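Local coordinates for protein L-asparaginase 1 (PDB 6NXC) that catalyses the hydrolysis of L-asparagine to L-aspartate and ammonium as an allosterically activated homotetramer, at residues H109-D112 and T113-Y116; A118-L121 and S122-E126; L175-G178 and N179-A182; K183-D187 and G188-F192. The protein carries 1 engineered substitution. All coordinates share one frame; numbering follows the deposited sequence.

Contact 1 (H109-D112 and T113-Y116); sequences HGTD and TMAY. With EDO (1,2-ethanediol), chain R.
His109 and Thr113 cross at about a right angle: the imidazole presents the CE1 corner of its edge to Thr113 OG1, which lies in the ring plane 3.4 Å from CE1. The first torsion of His109 sets CG anti to the backbone N (chi1 -164°), which brings the ring back over the start of the helix, and a bond then fixes its rotation. His109 ND1 donates to Gly110 O over 2.7 Å, nearly straight at 169°, within the ring plane and on a carbonyl lone pair. His109 NE2 pairs with Thr117 OG1, so both ring nitrogens are engaged. Thr113 suits its place because its hydroxyl bonds Ser80 O of the substrate site.

From Thr111 to Met114 the backbone makes a type I beta turn, leading from strand 104-108 into helix 114-124 through the HGTDT segment that is a signature of this asparaginase family. Met114 N closes the turn on Thr111 O at 3.3 Å, approaching from above the carbonyl plane. A water donates to the same oxygen and accepts from Ala115 N at 2.8 Å. Thr111 and Asp112 bind the substrate L-asparagine; in this crystal their amides hold a citrate. The Asp112 carboxylate is gripped from outside the turn: OD1 takes a 2.7 Å bond from ethanediol O2 and a salt bridge from Lys183, while OD2 meets Asn266 of the second subunit. Met114, flexible and unbranched, bends only at its last torsion, which lays its methyl CE 3.5 Å from His109 O and 3.9 Å from Thr111 CG2.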
ATOM      1  N   HIS B 109      13.707  10.705  20.973  1.00 14.20           N
ATOM      2  CA  HIS B 109      12.808   9.968  21.895  1.00 14.29           C
ATOM      3  C   HIS B 109      12.853   8.499  21.468  1.00 16.24           C
ATOM      4  O   HIS B 109      13.063   8.239  20.281  1.00 15.53           O
ATOM      5  CB  HIS B 109      11.378  10.523  21.746  1.00 16.67           C
ATOM      6  CG  HIS B 109      10.401  10.210  22.804  1.00 19.82           C
ATOM      7  ND1 HIS B 109       9.886   8.907  22.914  1.00 17.55           N
ATOM      8  CD2 HIS B 109       9.791  10.971  23.784  1.00 20.95           C
ATOM      9  CE1 HIS B 109       8.995   8.892  23.924  1.00 19.36           C
ATOM     10  NE2 HIS B 109       8.863  10.157  24.426  1.00 22.48           N
ATOM     11  N   GLY B 110      12.647   7.611  22.401  1.00 16.29           N
ATOM     12  CA  GLY B 110      12.503   6.174  22.086  1.00 16.19           C
ATOM     13  C   GLY B 110      11.276   5.950  21.262  1.00 14.96           C
ATOM     14  O   GLY B 110      10.264   6.726  21.400  1.00 14.50           O
ATOM     15  N   THR B 111      11.300   4.971  20.376  1.00 14.62           N
ATOM     16  CA  THR B 111      10.119   4.759  19.492  1.00 16.51           C
ATOM     17  C   THR B 111       8.914   4.205  20.287  1.00 16.28           C
ATOM     18  O   THR B 111       7.750   4.492  19.906  1.00 16.57           O
ATOM     19  CB  THR B 111      10.466   3.845  18.299  1.00 17.48           C
ATOM     20  OG1 THR B 111      10.922   2.606  18.889  1.00 18.24           O
ATOM     21  CG2 THR B 111      11.469   4.557  17.412  1.00 18.97           C
ATOM     22  N   ASP B 112       9.104   3.485  21.382  1.00 15.64           N
ATOM     23  CA  ASP B 112       7.983   2.695  21.963  1.00 15.98           C
ATOM     24  C   ASP B 112       6.826   3.599  22.365  1.00 16.14           C
ATOM     25  O   ASP B 112       5.652   3.194  22.188  1.00 16.29           O
ATOM     26  CB  ASP B 112       8.455   1.826  23.126  1.00 16.13           C
ATOM     27  CG  ASP B 112       9.080   0.499  22.719  1.00 19.33           C
ATOM     28  OD1 ASP B 112       9.103   0.170  21.553  1.00 19.53           O
ATOM     29  OD2 ASP B 112       9.587  -0.141  23.619  1.00 22.89           O
ATOM     30  N   THR B 113       7.083   4.797  22.892  1.00 12.82           N
ATOM     31  CA  THR B 113       5.982   5.673  23.376  1.00 13.16           C
ATOM     32  C   THR B 113       6.090   7.033  22.701  1.00 17.18           C
ATOM     33  O   THR B 113       5.444   7.972  23.158  1.00 15.38           O
ATOM     34  CB  THR B 113       5.896   5.732  24.895  1.00 17.28           C
ATOM     35  OG1 THR B 113       7.024   6.501  25.385  1.00 17.65           O
ATOM     36  CG2 THR B 113       5.857   4.366  25.525  1.00 15.91           C
ATOM     37  N   MET B 114       6.776   7.123  21.610  1.00 15.25           N
ATOM     38  CA  MET B 114       6.933   8.429  20.885  1.00 16.97           C
ATOM     39  C   MET B 114       5.567   9.008  20.486  1.00 15.93           C
ATOM     40  O   MET B 114       5.438  10.223  20.551  1.00 15.38           O
ATOM     41  CB  MET B 114       7.663   8.228  19.568  1.00 18.18           C
ATOM     42  CG  MET B 114       8.264   9.500  19.093  1.00 19.89           C
ATOM     43  SD  MET B 114       9.110   9.233  17.431  1.00 22.65           S
ATOM     44  CE  MET B 114      10.431   8.272  17.940  1.00 15.20           C
ATOM     45  N   ALA B 115       4.627   8.158  20.072  1.00 14.45           N
ATOM     46  CA  ALA B 115       3.330   8.702  19.672  1.00 14.19           C
ATOM     47  C   ALA B 115       2.575   9.234  20.894  1.00 16.23           C
ATOM     48  O   ALA B 115       1.731  10.181  20.685  1.00 14.57           O
ATOM     49  CB  ALA B 115       2.573   7.685  18.866  1.00 16.27           C
ATOM     50  N   TYR B 116       2.728   8.625  22.084  1.00 15.48           N
ATOM     51  CA  TYR B 116       2.071   9.152  23.278  1.00 14.21           C
ATOM     52  C   TYR B 116       2.656  10.540  23.563  1.00 15.76           C
ATOM     53  O   TYR B 116       1.900  11.491  23.872  1.00 15.59           O
ATOM     54  CB  TYR B 116       2.114   8.221  24.479  1.00 14.61           C
ATOM     55  CG  TYR B 116       1.464   6.857  24.294  1.00 14.36           C
ATOM     56  CD1 TYR B 116       2.138   5.839  23.722  1.00 19.40           C
ATOM     57  CD2 TYR B 116       0.182   6.580  24.756  1.00 19.72           C
ATOM     58  CE1 TYR B 116       1.599   4.555  23.604  1.00 24.61           C
ATOM     59  CE2 TYR B 116      -0.375   5.319  24.647  1.00 19.06           C
ATOM     60  CZ  TYR B 116       0.361   4.284  24.139  1.00 22.27           C
ATOM     61  OH  TYR B 116      -0.182   3.023  23.974  1.00 24.33           O
TER
HETATM   62  C1  EDO R9105      11.265  -1.907  18.376  1.00 32.56           C
HETATM   63  O1  EDO R9105       9.939  -1.659  17.980  1.00 25.50           O
HETATM   64  C2  EDO R9105      11.611  -1.667  19.832  1.00 35.81           C
HETATM   65  O2  EDO R9105      10.590  -2.029  20.846  1.00 25.38           O
HETATM   66  O   HOH W   1       4.629   5.321  20.137  1.00 18.22           O

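Contact 2 (A118-L121 and S122-E126); sequences ASAL and SFMLE
The closing turns of helix 114-124, where Ser119, Ala120 and Leu121 meet the residues leading into strand 125-126, form a buried helix end. Ser122 ties the turn back on itself: its OG sits between the backbone N and the carbonyl carbon (chi1 75°). From there it donates to Ser119 O, one turn back, over 2.7 Å; the small hydroxyl can fold against its own helix in this way. The same OG accepts from Asn179 ND2 and stands 3.7 Å above one face of the Phe123 ring, offset toward the rim. Ser119 O is touched from a second direction, as Phe123 CD2 lies 3.1 Å from it, the ring meeting the oxygen obliquely.

Met124 passes its CG 3.2 Å from Ala120 O. Its sulfur makes apolar contacts, SD lying 4.5 Å from both Ala120 CB and Leu121 CD2, and Leu125 adds another by resting its CD1 4.3 Å from Leu121 CB. Alanine suits the place of Ala120 because its short side chain leaves the helix close to its neighbours, Trp88 of helix 85-98 and Thr327 of helix 322-333.

The helical backbone bonds run from Ser122 N to Ala118 O, Met124 N to Ala120 O and Leu125 N to Leu121 O, the last at 3.0 Å. Met124 N also makes a weak bond to Leu121 O, while Arg351 binds Phe123 O. Leu125 then abandons helical angles and its side chain packs on Val224: a helix terminus running without a linker into a short antiparallel strand, within an alpha/beta domain.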
ATOM      1  N   ALA B 118       4.132  12.757  21.563  1.00 13.88           N
ATOM      2  CA  ALA B 118       3.743  13.746  20.566  1.00 14.34           C
ATOM      3  C   ALA B 118       2.319  14.140  20.826  1.00 13.31           C
ATOM      4  O   ALA B 118       1.959  15.350  20.682  1.00 13.98           O
ATOM      5  CB  ALA B 118       3.948  13.155  19.184  1.00 14.07           C
ATOM      6  N   SER B 119       1.459  13.199  21.080  1.00 14.58           N
ATOM      7  CA  SER B 119       0.025  13.466  21.356  1.00 13.93           C
ATOM      8  C   SER B 119      -0.093  14.355  22.616  1.00 12.75           C
ATOM      9  O   SER B 119      -0.804  15.404  22.578  1.00 15.57           O
ATOM     10  CB  SER B 119      -0.724  12.153  21.546  1.00 14.66           C
ATOM     11  OG  SER B 119      -0.687  11.436  20.300  1.00 16.69           O
ATOM     12  N   ALA B 120       0.582  14.033  23.679  1.00 14.98           N
ATOM     13  CA  ALA B 120       0.491  14.865  24.913  1.00 13.48           C
ATOM     14  C   ALA B 120       0.946  16.286  24.654  1.00 14.74           C
ATOM     15  O   ALA B 120       0.230  17.231  25.095  1.00 14.61           O
ATOM     16  CB  ALA B 120       1.243  14.250  26.009  1.00 13.88           C
ATOM     17  N   LEU B 121       2.085  16.459  24.007  1.00 12.75           N
ATOM     18  CA  LEU B 121       2.617  17.813  23.785  1.00 13.49           C
ATOM     19  C   LEU B 121       1.604  18.620  22.997  1.00 12.31           C
ATOM     20  O   LEU B 121       1.492  19.841  23.196  1.00 15.86           O
ATOM     21  CB  LEU B 121       3.991  17.796  23.098  1.00 13.89           C
ATOM     22  CG  LEU B 121       5.081  17.193  23.957  1.00 15.06           C
ATOM     23  CD1 LEU B 121       6.337  17.089  23.132  1.00 15.79           C
ATOM     24  CD2 LEU B 121       5.320  18.043  25.236  1.00 19.29           C
ATOM     25  N   SER B 122       0.885  18.010  22.036  1.00 14.10           N
ATOM     26  CA  SER B 122      -0.086  18.708  21.213  1.00 11.74           C
ATOM     27  C   SER B 122      -1.150  19.439  22.052  1.00 15.58           C
ATOM     28  O   SER B 122      -1.550  20.542  21.719  1.00 17.61           O
ATOM     29  CB  SER B 122      -0.748  17.869  20.137  1.00 13.78           C
ATOM     30  OG  SER B 122      -1.713  16.990  20.636  1.00 17.25           O
ATOM     31  N   PHE B 123      -1.710  18.785  23.042  1.00 13.66           N
ATOM     32  CA  PHE B 123      -2.714  19.354  23.968  1.00 14.80           C
ATOM     33  C   PHE B 123      -2.099  20.314  24.953  1.00 17.95           C
ATOM     34  O   PHE B 123      -2.735  21.336  25.192  1.00 21.67           O
ATOM     35  CB  PHE B 123      -3.408  18.207  24.714  1.00 13.21           C
ATOM     36  CG  PHE B 123      -4.108  17.304  23.743  1.00 15.84           C
ATOM     37  CD1 PHE B 123      -5.205  17.743  23.062  1.00 16.35           C
ATOM     38  CD2 PHE B 123      -3.704  15.988  23.561  1.00 16.79           C
ATOM     39  CE1 PHE B 123      -5.860  16.910  22.164  1.00 16.53           C
ATOM     40  CE2 PHE B 123      -4.367  15.150  22.704  1.00 17.19           C
ATOM     41  CZ  PHE B 123      -5.426  15.623  21.982  1.00 16.92           C
ATOM     42  N   MET B 124      -0.841  20.095  25.370  1.00 16.76           N
ATOM     43  CA  MET B 124      -0.244  20.900  26.469  1.00 16.21           C
ATOM     44  C   MET B 124       0.195  22.270  25.899  1.00 20.87           C
ATOM     45  O   MET B 124       0.116  23.276  26.631  1.00 20.34           O
ATOM     46  CB  MET B 124       0.988  20.169  27.052  1.00 17.36           C
ATOM     47  CG  MET B 124       0.575  18.972  27.802  1.00 20.48           C
ATOM     48  SD  MET B 124       2.029  18.035  28.236  1.00 22.74           S
ATOM     49  CE  MET B 124       2.404  19.040  29.651  1.00 22.29           C
ATOM     50  N   LEU B 125       0.688  22.316  24.652  1.00 20.19           N
ATOM     51  CA  LEU B 125       1.374  23.524  24.133  1.00 18.84           C
ATOM     52  C   LEU B 125       0.308  24.403  23.436  1.00 21.98           C
ATOM     53  O   LEU B 125       0.090  24.283  22.200  1.00 28.82           O
ATOM     54  CB  LEU B 125       2.491  23.142  23.157  1.00 18.34           C
ATOM     55  CG  LEU B 125       3.593  22.264  23.699  1.00 17.42           C
ATOM     56  CD1 LEU B 125       4.733  22.006  22.710  1.00 17.71           C
ATOM     57  CD2 LEU B 125       4.202  22.903  24.900  1.00 23.06           C
ATOM     58  N   GLU B 126      -0.223  25.412  24.089  1.00 19.99           N
ATOM     59  CA  GLU B 126      -1.242  26.311  23.469  1.00 21.69           C
ATOM     60  C   GLU B 126      -0.510  27.551  22.934  1.00 15.49           C
ATOM     61  O   GLU B 126       0.534  27.911  23.528  1.00 17.42           O
ATOM     62  CB  GLU B 126      -2.270  26.706  24.560  1.00 27.28           C
ATOM     63  CG  GLU B 126      -3.145  27.918  24.183  1.00 32.65           C
ATOM     64  CD  GLU B 126      -4.102  28.449  25.254  1.00 44.69           C
ATOM     65  OE1 GLU B 126      -5.052  29.207  24.894  1.00 43.96           O
ATOM     66  OE2 GLU B 126      -3.897  28.130  26.438  1.00 37.78           O
TER

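Contact 3 (L175-G178 and N179-A182). Engineered in segment 179-182: Ala182 (natural residue Thr).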
ATOM      1  N   LEU B 175       6.421  13.296   7.534  1.00 15.45           N
ATOM      2  CA  LEU B 175       6.016  14.070   8.691  1.00 14.11           C
ATOM      3  C   LEU B 175       4.543  13.839   8.951  1.00 16.25           C
ATOM      4  O   LEU B 175       3.725  14.211   8.069  1.00 16.34           O
ATOM      5  CB  LEU B 175       6.320  15.537   8.470  1.00 12.83           C
ATOM      6  CG  LEU B 175       6.205  16.450   9.691  1.00 14.48           C
ATOM      7  CD1 LEU B 175       7.268  16.218  10.706  1.00 15.11           C
ATOM      8  CD2 LEU B 175       6.041  17.904   9.274  1.00 14.22           C
ATOM      9  N   TYR B 176       4.218  13.436  10.190  1.00 14.82           N
ATOM     10  CA  TYR B 176       2.841  13.136  10.616  1.00 14.21           C
ATOM     11  C   TYR B 176       2.374  14.168  11.651  1.00 14.25           C
ATOM     12  O   TYR B 176       3.203  14.652  12.445  1.00 14.68           O
ATOM     13  CB  TYR B 176       2.768  11.747  11.212  1.00 14.96           C
ATOM     14  CG  TYR B 176       3.206  10.643  10.282  1.00 15.77           C
ATOM     15  CD1 TYR B 176       2.400  10.146   9.277  1.00 19.66           C
ATOM     16  CD2 TYR B 176       4.445  10.065  10.414  1.00 17.55           C
ATOM     17  CE1 TYR B 176       2.811   9.091   8.474  1.00 19.52           C
ATOM     18  CE2 TYR B 176       4.906   9.057   9.575  1.00 21.92           C
ATOM     19  CZ  TYR B 176       4.041   8.500   8.653  1.00 18.49           C
ATOM     20  OH  TYR B 176       4.504   7.510   7.814  1.00 21.52           O
ATOM     21  N   ARG B 177       1.065  14.409  11.664  1.00 13.84           N
ATOM     22  CA  ARG B 177       0.480  15.115  12.829  1.00 13.68           C
ATOM     23  C   ARG B 177       0.657  14.243  14.065  1.00 14.39           C
ATOM     24  O   ARG B 177       0.256  13.095  14.057  1.00 11.77           O
ATOM     25  CB  ARG B 177      -0.974  15.426  12.553  1.00 15.80           C
ATOM     26  CG  ARG B 177      -1.600  16.154  13.713  1.00 15.74           C
ATOM     27  CD  ARG B 177      -3.029  16.680  13.486  1.00 15.09           C
ATOM     28  NE  ARG B 177      -2.949  17.818  12.529  1.00 17.48           N
ATOM     29  CZ  ARG B 177      -3.891  18.188  11.700  1.00 18.29           C
ATOM     30  NH1 ARG B 177      -5.067  17.603  11.739  1.00 17.55           N
ATOM     31  NH2 ARG B 177      -3.643  19.175  10.833  1.00 22.56           N
ATOM     32  N   GLY B 178       1.300  14.745  15.101  1.00 13.65           N
ATOM     33  CA  GLY B 178       1.630  13.947  16.314  1.00 13.42           C
ATOM     34  C   GLY B 178       0.455  13.228  16.910  1.00 14.63           C
ATOM     35  O   GLY B 178       0.646  12.015  17.228  1.00 12.99           O
ATOM     36  N   ASN B 179      -0.677  13.941  17.069  1.00 14.12           N
ATOM     37  CA  ASN B 179      -1.850  13.390  17.777  1.00 13.27           C
ATOM     38  C   ASN B 179      -2.655  12.505  16.848  1.00 14.43           C
ATOM     39  O   ASN B 179      -3.807  12.149  17.267  1.00 14.35           O
ATOM     40  CB  ASN B 179      -2.659  14.458  18.487  1.00 16.00           C
ATOM     41  CG  ASN B 179      -3.120  15.547  17.535  1.00 14.97           C
ATOM     42  OD1 ASN B 179      -3.433  15.236  16.356  1.00 14.11           O
ATOM     43  ND2 ASN B 179      -3.466  16.712  18.121  1.00 12.25           N
ATOM     44  N   ARG B 180      -2.141  12.191  15.633  1.00 12.38           N
ATOM     45  CA  ARG B 180      -2.783  11.189  14.772  1.00 13.22           C
ATOM     46  C   ARG B 180      -1.946   9.934  14.604  1.00 12.61           C
ATOM     47  O   ARG B 180      -2.359   9.085  13.853  1.00 14.23           O
ATOM     48  CB  ARG B 180      -3.014  11.865  13.407  1.00 14.01           C
ATOM     49  CG  ARG B 180      -4.051  12.955  13.485  1.00 14.59           C
ATOM     50  CD  ARG B 180      -5.483  12.364  13.641  1.00 14.26           C
ATOM     51  NE  ARG B 180      -6.455  13.342  13.229  1.00 13.77           N
ATOM     52  CZ  ARG B 180      -7.628  13.036  12.719  1.00 15.83           C
ATOM     53  NH1 ARG B 180      -8.427  13.964  12.254  1.00 16.70           N
ATOM     54  NH2 ARG B 180      -7.994  11.769  12.636  1.00 16.21           N
ATOM     55  N   THR B 181      -0.764   9.901  15.223  1.00 13.34           N
ATOM     56  CA  THR B 181       0.200   8.814  14.978  1.00 13.63           C
ATOM     57  C   THR B 181       0.049   7.662  15.954  1.00 15.21           C
ATOM     58  O   THR B 181      -0.468   7.820  17.114  1.00 16.83           O
ATOM     59  CB  THR B 181       1.656   9.212  15.067  1.00 19.21           C
ATOM     60  OG1 THR B 181       1.933   9.689  16.379  1.00 17.28           O
ATOM     61  CG2 THR B 181       2.011  10.224  14.043  1.00 20.40           C
ATOM     62  N   ALA B 182       0.536   6.513  15.502  1.00 14.97           N
ATOM     63  CA  ALA B 182       0.624   5.311  16.380  1.00 14.56           C
ATOM     64  C   ALA B 182       1.816   4.513  15.845  1.00 14.30           C
ATOM     65  O   ALA B 182       2.064   4.537  14.585  1.00 15.61           O
ATOM     66  CB  ALA B 182      -0.624   4.491  16.358  1.00 16.62           C
TER
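The side chains of Arg177 and Asn179 lie side by side, pointing the same way, their guanidinium and amide planes 76° apart. Asn179 OD1 lies against the aliphatic part of the arginine, 3.2 Å from Arg177 CD, while ND2 donates to Arg351 O besides Ser122. Tyr176 offers Thr181 CG2 the root of its side chain, CB at 3.3 Å, and its ring only obliquely. The chain leaves strand 174-177 through a short 3-10 turn, closed by Arg180 N bonding Arg177 O at 3.0 Å. Arg180 runs alongside Arg177, the two guanidinium planes 38° apart and Arg177 NH1 4.7 Å from Arg180 NE. Salt bridges, Arg177 to Glu166 and Arg180 to Asp319, probably offset the like charges; both also donate to Gly352 O. The turn delivers the engineered Ala182 to the bound allosteric asparagine. At Thr181, OG1 lies between the backbone N and the carbonyl carbon (chi1 61°), which turns the hydroxyl back to Gly178 O and leaves the methyl against Tyr176; a glycine here would probably leave Tyr176 CB without its packing mate and Gly178 O with one bond fewer. Thr181 OG1 at 2.8 Å and Thr181 N at 3.2 Å both reach Gly178 O from the same face of its plane.

Contact 4 (K183-D187 and G188-F192); sequences KAHAD and GFDAF. With EDO (1,2-ethanediol), chain R.
His185 brings CD2, at the edge of its ring, to 3.2 Å from Asp190 O, which lies in the ring plane; the ring and the Asp190 carboxylate are only 13° from parallel. His185 has CG anti to the carbonyl carbon (chi1 -55°), which places the imidazole there, and its ND1 bonds Ser295 OG of the second subunit. Gly188, the most covered residue, donates a weak 3.4 Å bond from its N to His185 O; a side chain on it would collide with Asp190 OD1. Lys183 lies with its CG over one face of Phe192, and its CB is 3.7 Å from Phe192 CE1. The extended lysine carries NZ to the substrate-binding Thr111 and Asp112, and to 2.6 Å from O1 of an ethanediol, probably from the crystallisation liquor. With an alanine in place of Phe192, the lysine chain would probably lose the face that steadies it, and Phe171 its edge-to-face partner. On the backbone, Ala191 O takes two donors, Ala184 N at 2.7 Å and His185 N at 3.0 Å. These bonds close the loop just beyond the non-hydrogen-bonded antiparallel pair Lys183 and Phe192, in a hairpin loop lodged between subunits beside the substrate site.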
ATOM      1  N   LYS B 183       2.521   3.837  16.726  1.00 15.58           N
ATOM      2  CA  LYS B 183       3.586   2.918  16.282  1.00 16.25           C
ATOM      3  C   LYS B 183       2.879   1.684  15.766  1.00 19.73           C
ATOM      4  O   LYS B 183       2.520   0.906  16.590  1.00 23.05           O
ATOM      5  CB  LYS B 183       4.582   2.500  17.355  1.00 16.39           C
ATOM      6  CG  LYS B 183       5.784   1.727  16.862  1.00 16.49           C
ATOM      7  CD  LYS B 183       6.823   1.595  17.995  1.00 19.45           C
ATOM      8  CE  LYS B 183       7.968   0.696  17.633  1.00 25.32           C
ATOM      9  NZ  LYS B 183       8.991   0.640  18.724  1.00 21.95           N
ATOM     10  N   ALA B 184       2.889   1.449  14.476  1.00 17.25           N
ATOM     11  CA  ALA B 184       2.070   0.386  13.853  1.00 18.54           C
ATOM     12  C   ALA B 184       2.959  -0.796  13.481  1.00 17.87           C
ATOM     13  O   ALA B 184       2.436  -1.909  13.326  1.00 19.39           O
ATOM     14  CB  ALA B 184       1.351   0.947  12.661  1.00 21.90           C
ATOM     15  N   HIS B 185       4.257  -0.605  13.201  1.00 16.69           N
ATOM     16  CA  HIS B 185       5.112  -1.690  12.666  1.00 15.10           C
ATOM     17  C   HIS B 185       6.294  -1.833  13.616  1.00 18.79           C
ATOM     18  O   HIS B 185       7.206  -1.056  13.444  1.00 18.51           O
ATOM     19  CB  HIS B 185       5.495  -1.424  11.170  1.00 19.72           C
ATOM     20  CG  HIS B 185       4.295  -1.204  10.305  1.00 25.89           C
ATOM     21  ND1 HIS B 185       3.308  -2.175  10.134  1.00 26.26           N
ATOM     22  CD2 HIS B 185       3.842  -0.082   9.705  1.00 28.56           C
ATOM     23  CE1 HIS B 185       2.307  -1.684   9.423  1.00 30.49           C
ATOM     24  NE2 HIS B 185       2.615  -0.383   9.095  1.00 27.36           N
ATOM     25  N   ALA B 186       6.350  -2.862  14.477  1.00 15.66           N
ATOM     26  CA  ALA B 186       7.361  -2.870  15.550  1.00 16.45           C
ATOM     27  C   ALA B 186       8.737  -3.112  14.950  1.00 16.29           C
ATOM     28  O   ALA B 186       9.701  -2.693  15.589  1.00 15.72           O
ATOM     29  CB  ALA B 186       7.030  -3.957  16.530  1.00 15.37           C
ATOM     30  N   ASP B 187       8.827  -3.842  13.824  1.00 14.78           N
ATOM     31  CA  ASP B 187      10.128  -4.290  13.308  1.00 17.24           C
ATOM     32  C   ASP B 187      10.570  -3.432  12.099  1.00 17.88           C
ATOM     33  O   ASP B 187      11.724  -3.537  11.660  1.00 21.83           O
ATOM     34  CB  ASP B 187      10.136  -5.768  13.022  1.00 19.85           C
ATOM     35  CG  ASP B 187      10.161  -6.579  14.319  1.00 18.99           C
ATOM     36  OD1 ASP B 187      11.263  -6.644  14.975  1.00 24.33           O
ATOM     37  OD2 ASP B 187       9.070  -7.060  14.708  1.00 26.68           O
ATOM     38  N   GLY B 188       9.739  -2.536  11.649  1.00 17.04           N
ATOM     39  CA  GLY B 188       9.940  -1.857  10.359  1.00 17.54           C
ATOM     40  C   GLY B 188      10.655  -0.565  10.509  1.00 15.46           C
ATOM     41  O   GLY B 188      10.453   0.113  11.468  1.00 15.96           O
ATOM     42  N   PHE B 189      11.353  -0.126   9.493  1.00 15.45           N
ATOM     43  CA  PHE B 189      11.758   1.277   9.489  1.00 15.90           C
ATOM     44  C   PHE B 189      10.559   2.229   9.343  1.00 15.46           C
ATOM     45  O   PHE B 189      10.730   3.377   9.652  1.00 16.18           O
ATOM     46  CB  PHE B 189      12.773   1.514   8.388  1.00 15.83           C
ATOM     47  CG  PHE B 189      14.121   0.902   8.625  1.00 17.36           C
ATOM     48  CD1 PHE B 189      14.862   1.243   9.761  1.00 18.49           C
ATOM     49  CD2 PHE B 189      14.633  -0.099   7.839  1.00 15.40           C
ATOM     50  CE1 PHE B 189      16.110   0.686  10.005  1.00 21.99           C
ATOM     51  CE2 PHE B 189      15.868  -0.662   8.094  1.00 17.70           C
ATOM     52  CZ  PHE B 189      16.609  -0.301   9.160  1.00 17.30           C
ATOM     53  N   ASP B 190       9.516   1.840   8.609  1.00 15.32           N
ATOM     54  CA  ASP B 190       8.220   2.639   8.588  1.00 19.71           C
ATOM     55  C   ASP B 190       7.442   2.326   9.878  1.00 17.92           C
ATOM     56  O   ASP B 190       6.331   1.866   9.807  1.00 20.98           O
ATOM     57  CB  ASP B 190       7.431   2.209   7.334  1.00 22.53           C
ATOM     58  CG  ASP B 190       7.079   0.717   7.298  1.00 29.12           C
ATOM     59  OD1 ASP B 190       7.756  -0.123   7.981  1.00 26.43           O
ATOM     60  OD2 ASP B 190       6.092   0.357   6.637  1.00 34.66           O
ATOM     61  N   ALA B 191       7.974   2.569  11.051  1.00 14.20           N
ATOM     62  CA  ALA B 191       7.385   2.083  12.319  1.00 16.41           C
ATOM     63  C   ALA B 191       6.043   2.748  12.560  1.00 18.35           C
ATOM     64  O   ALA B 191       5.175   2.220  13.226  1.00 18.13           O
ATOM     65  CB  ALA B 191       8.391   2.456  13.376  1.00 19.59           C
ATOM     66  N   PHE B 192       5.924   4.018  12.123  1.00 16.16           N
ATOM     67  CA  PHE B 192       4.747   4.835  12.559  1.00 14.58           C
ATOM     68  C   PHE B 192       3.731   4.909  11.406  1.00 14.12           C
ATOM     69  O   PHE B 192       4.134   5.088  10.254  1.00 18.33           O
ATOM     70  CB  PHE B 192       5.237   6.204  13.002  1.00 13.72           C
ATOM     71  CG  PHE B 192       5.949   6.136  14.341  1.00 13.01           C
ATOM     72  CD1 PHE B 192       5.213   6.043  15.489  1.00 14.49           C
ATOM     73  CD2 PHE B 192       7.306   6.014  14.404  1.00 15.40           C
ATOM     74  CE1 PHE B 192       5.791   5.927  16.748  1.00 12.85           C
ATOM     75  CE2 PHE B 192       7.893   5.791  15.636  1.00 14.18           C
ATOM     76  CZ  PHE B 192       7.137   5.704  16.788  1.00 13.38           C
TER
HETATM   77  C1  EDO R9105      11.265  -1.907  18.376  1.00 32.56           C
HETATM   78  O1  EDO R9105       9.939  -1.659  17.980  1.00 25.50           O
HETATM   79  C2  EDO R9105      11.611  -1.667  19.832  1.00 35.81           C
HETATM   80  O2  EDO R9105      10.590  -2.029  20.846  1.00 25.38           O

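Overall arrangement
Following the chain, all four contacts are local and in series; none nests in or crosses another. Contact 1 turns the chain from strand 104-108 into helix 114-124, and contact 2 finishes that helix. Contact 3 ends strand 174-177, and contact 4 closes the hairpin loop between strands 182-183 and 192-193. In space they come together: Ala115 packs on Thr181 and Ala118 on Gly178, so the helix lies against the turn of contact 3. Between contacts 1 and 4, Lys183 reaches Thr111 and Asp112 at the substrate site, and Phe192 also packs on Met114. Contacts 2 and 4 do not touch, their nearest atoms being about 8 Å apart.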